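Local coordinates for protein putative secreted lipase (Streptomyces sp. W007, PDB 5H6B) that is a thermostable, probably secreted lipase of the alpha/beta-hydrolase type that hydrolyses triacylglycerols, at residues 81-84 against 85-88; 174-177 against 178-182. All blocks are in the same frame, centred on the assembly; numbering follows the deposited sequence.

Contact 1: residues 81-84 against 85-88; sequences DKSA and EQLD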
# COMPACT_ATOMS: atom_id res chain seq x y z
N ASP A 81 -14.10 4.21 -3.16
CA ASP A 81 -14.68 3.22 -4.08
C ASP A 81 -14.28 3.48 -5.53
O ASP A 81 -13.92 2.55 -6.24
CB ASP A 81 -16.22 3.09 -3.95
CG ASP A 81 -16.96 4.42 -4.10
OD1 ASP A 81 -16.33 5.49 -4.09
OD2 ASP A 81 -18.20 4.39 -4.19
N LYS A 82 -14.28 4.75 -5.96
CA LYS A 82 -13.76 5.11 -7.29
C LYS A 82 -12.26 4.80 -7.41
O LYS A 82 -11.79 4.33 -8.45
CB LYS A 82 -13.96 6.60 -7.61
CG LYS A 82 -15.39 7.12 -7.55
CD LYS A 82 -16.31 6.45 -8.55
CE LYS A 82 -17.70 7.03 -8.45
NZ LYS A 82 -18.58 6.50 -9.52
N SER A 83 -11.52 5.07 -6.34
CA SER A 83 -10.08 4.76 -6.34
C SER A 83 -9.81 3.26 -6.55
O SER A 83 -8.90 2.87 -7.31
CB SER A 83 -9.43 5.26 -5.06
OG SER A 83 -9.36 6.68 -5.05
N ALA A 84 -10.61 2.42 -5.90
CA ALA A 84 -10.52 0.97 -6.07
C ALA A 84 -10.83 0.55 -7.50
O ALA A 84 -10.24 -0.41 -7.99
CB ALA A 84 -11.45 0.26 -5.10
N GLU A 85 -11.73 1.27 -8.18
CA GLU A 85 -12.01 0.99 -9.59
C GLU A 85 -10.84 1.38 -10.47
O GLU A 85 -10.52 0.65 -11.40
CB GLU A 85 -13.31 1.66 -10.07
CG GLU A 85 -13.65 1.50 -11.57
CD GLU A 85 -13.58 0.05 -12.11
OE1 GLU A 85 -13.91 -0.92 -11.37
OE2 GLU A 85 -13.19 -0.12 -13.29
N GLN A 86 -10.16 2.49 -10.17
CA GLN A 86 -8.92 2.84 -10.91
C GLN A 86 -7.86 1.76 -10.78
O GLN A 86 -7.15 1.43 -11.74
CB GLN A 86 -8.34 4.16 -10.42
CG GLN A 86 -9.19 5.38 -10.68
CD GLN A 86 -8.60 6.60 -10.04
OE1 GLN A 86 -8.76 6.84 -8.85
NE2 GLN A 86 -7.90 7.39 -10.82
N LEU A 87 -7.74 1.22 -9.56
CA LEU A 87 -6.81 0.12 -9.27
C LEU A 87 -7.16 -1.12 -10.10
O LEU A 87 -6.27 -1.76 -10.67
CB LEU A 87 -6.83 -0.20 -7.76
CG LEU A 87 -6.02 -1.41 -7.29
CD1 LEU A 87 -4.55 -1.20 -7.57
CD2 LEU A 87 -6.27 -1.69 -5.81
N ASP A 88 -8.46 -1.42 -10.15
CA ASP A 88 -9.01 -2.51 -10.98
C ASP A 88 -8.53 -2.43 -12.43
O ASP A 88 -7.87 -3.36 -12.93
CB ASP A 88 -10.55 -2.52 -10.90
CG ASP A 88 -11.19 -3.77 -11.49
OD1 ASP A 88 -10.50 -4.64 -12.08
OD2 ASP A 88 -12.43 -3.87 -11.35

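Contact 2: residues 174-177 against 178-182; sequences SPFI and TKLTA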
# COMPACT_ATOMS: atom_id res chain seq x y z
N SER A 174 -17.27 5.50 9.06
CA SER A 174 -17.82 6.08 7.84
C SER A 174 -18.66 5.04 7.11
O SER A 174 -18.53 3.84 7.38
CB SER A 174 -16.72 6.55 6.89
OG SER A 174 -16.09 5.45 6.24
N PRO A 175 -19.50 5.49 6.17
CA PRO A 175 -20.17 4.50 5.34
C PRO A 175 -19.18 3.60 4.62
O PRO A 175 -19.41 2.40 4.53
CB PRO A 175 -20.99 5.34 4.35
CG PRO A 175 -21.25 6.62 5.08
CD PRO A 175 -20.06 6.84 5.99
N PHE A 176 -18.07 4.17 4.14
CA PHE A 176 -17.09 3.37 3.39
C PHE A 176 -16.41 2.28 4.24
O PHE A 176 -16.32 1.13 3.82
CB PHE A 176 -16.00 4.26 2.76
CG PHE A 176 -14.99 3.47 1.98
CD1 PHE A 176 -15.29 3.02 0.71
CD2 PHE A 176 -13.77 3.12 2.56
CE1 PHE A 176 -14.37 2.27 -0.01
CE2 PHE A 176 -12.86 2.37 1.85
CZ PHE A 176 -13.16 1.94 0.57
N ILE A 177 -15.90 2.67 5.41
CA ILE A 177 -15.20 1.73 6.30
C ILE A 177 -16.19 0.66 6.79
O ILE A 177 -15.87 -0.53 6.78
CB ILE A 177 -14.48 2.47 7.46
CG1 ILE A 177 -13.31 3.30 6.91
CG2 ILE A 177 -13.99 1.52 8.55
CD1 ILE A 177 -12.24 2.51 6.17
N THR A 178 -17.40 1.08 7.17
CA THR A 178 -18.48 0.15 7.55
C THR A 178 -18.73 -0.94 6.49
O THR A 178 -18.75 -2.13 6.79
CB THR A 178 -19.80 0.91 7.86
OG1 THR A 178 -19.55 1.88 8.89
CG2 THR A 178 -20.90 -0.05 8.32
N LYS A 179 -18.88 -0.52 5.24
CA LYS A 179 -19.07 -1.47 4.14
C LYS A 179 -17.89 -2.40 4.03
O LYS A 179 -18.06 -3.62 4.00
CB LYS A 179 -19.27 -0.75 2.80
CG LYS A 179 -19.32 -1.68 1.60
CD LYS A 179 -19.93 -1.02 0.37
CE LYS A 179 -19.80 -1.96 -0.83
NZ LYS A 179 -20.55 -1.47 -2.01
N LEU A 180 -16.69 -1.82 3.96
CA LEU A 180 -15.46 -2.59 3.74
C LEU A 180 -15.22 -3.70 4.75
O LEU A 180 -14.76 -4.78 4.38
CB LEU A 180 -14.24 -1.65 3.71
CG LEU A 180 -12.85 -2.26 3.43
CD1 LEU A 180 -12.76 -2.90 2.04
CD2 LEU A 180 -11.82 -1.15 3.60
N THR A 181 -15.50 -3.42 6.02
CA THR A 181 -15.16 -4.33 7.12
C THR A 181 -16.36 -5.01 7.81
O THR A 181 -16.21 -5.55 8.91
CB THR A 181 -14.32 -3.59 8.17
OG1 THR A 181 -15.11 -2.54 8.78
CG2 THR A 181 -13.05 -3.01 7.54
N ALA A 182 -17.54 -4.99 7.17
CA ALA A 182 -18.73 -5.71 7.67
C ALA A 182 -18.51 -7.22 7.85
O ALA A 182 -18.88 -7.79 8.88
CB ALA A 182 -19.91 -5.47 6.73

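Contact 1: residues 81-84 against 85-88
The amide of Gln86 meets Ser83 through its oxygen and not through a face. OE1 of Gln86 lies 3.5 Å from CA of Ser83. OG of Ser83 is 3.9 Å from the same oxygen. Gln86 gets there with CG beside its own backbone N (chi1 -66°) and an extended chain beyond, which runs back along the preceding turn. On that path CG of Gln86 passes 3.6 Å from O of Lys82. The polar end is held from outside: OE1 accepts from N of Gly66, and NE2 donates to OE1 of Gln67. These two bonds should fix the rotation of the amide. The carboxylate of Asp81 stays within its own segment. Its OD1 takes N of Lys82 at 2.9 Å, from above the carboxylate plane, in a bent bond (131°). The carboxylate of Asp88 stands off the side of the helix; its CB is 3.6 Å from O of Ala84. Together with Asp92 it binds a zinc ion. Four backbone bonds of alpha-helical spacing join the segments. N of Asp88 donates to O of Ala84 at 3.0 Å, while the bond from N of Glu85 to O of Asp81 is longer at 3.2 Å. Helix 80-98 lies on a beta-alpha-beta connection of the alpha/beta-hydrolase fold, between parallel strands 59-63 and 103-108. Asp81 and Ala84 touch Tyr117 of helix 115-121, Leu87 and Asp88 touch Tyr118 of the same helix, and Ser83 and Gln86 touch Tyr65 in the loop after strand 59-63.

Contact 2: residues 174-177 against 178-182
Ser174 is the N-cap of helix 175-181, and its carbonyl is gripped by Thr178. O of Ser174 takes N of Thr178 at 3.0 Å and OG1 of Thr178 at 2.7 Å, from opposite faces of the carbonyl plane. With chi1 at -57°, OG1 of Thr178 lies beside its own backbone N and reaches back one turn. The capping bond itself comes from N of Ile177, which donates to OG of Ser174 at 2.9 Å and almost straight (178°). Pro175 opens the helix, and its O accepts from N of Lys179. Phe176 follows, with O bonded to N of Leu180. The Phe176 ring and the Leu180 side chain lie alongside each other and point the same way. CD2 of Leu180 comes obliquely to the ring, 4.1 Å from CE2. Both residues also pack on Tyr117 of helix 115-121, whose ring lies about 15° from parallel to that of Phe176. Lys179 makes a cation-pi contact with Phe121. Ile177 comes last and is buried. Its CD1 only grazes CD2 of Leu180, at 4.5 Å. Its carbonyl repeats the double grip, near the other end of the helix: O of Ile177 takes N of Thr181 at 3.0 Å and, from above the carbonyl plane, OG1 of Thr181 at 2.9 Å.

How the contacts relate
Contact 1 comes first along the chain and closes before contact 2 opens. Their centres are about 16 Å apart, and both belong to the class 2 lipase domain. Contact 1 sits on the long helix 80-98, and contact 2 on the short helix 175-181, which precedes strand 191-196. The two touch where N of Asp81 packs 3.7 Å from CE1 of Phe176. Helix 115-121 ties them together, since its Tyr117 meets side chains of both. Each lies near a different zinc ion: the first through Asp88, the second beside Thr181, which touches His139 of the site shared with Asp185. Contact 2 packs on helices 110-113 and 115-121, farther from the chain centre (about 18 Å, centre to centre) than contact 1 (about 14 Å).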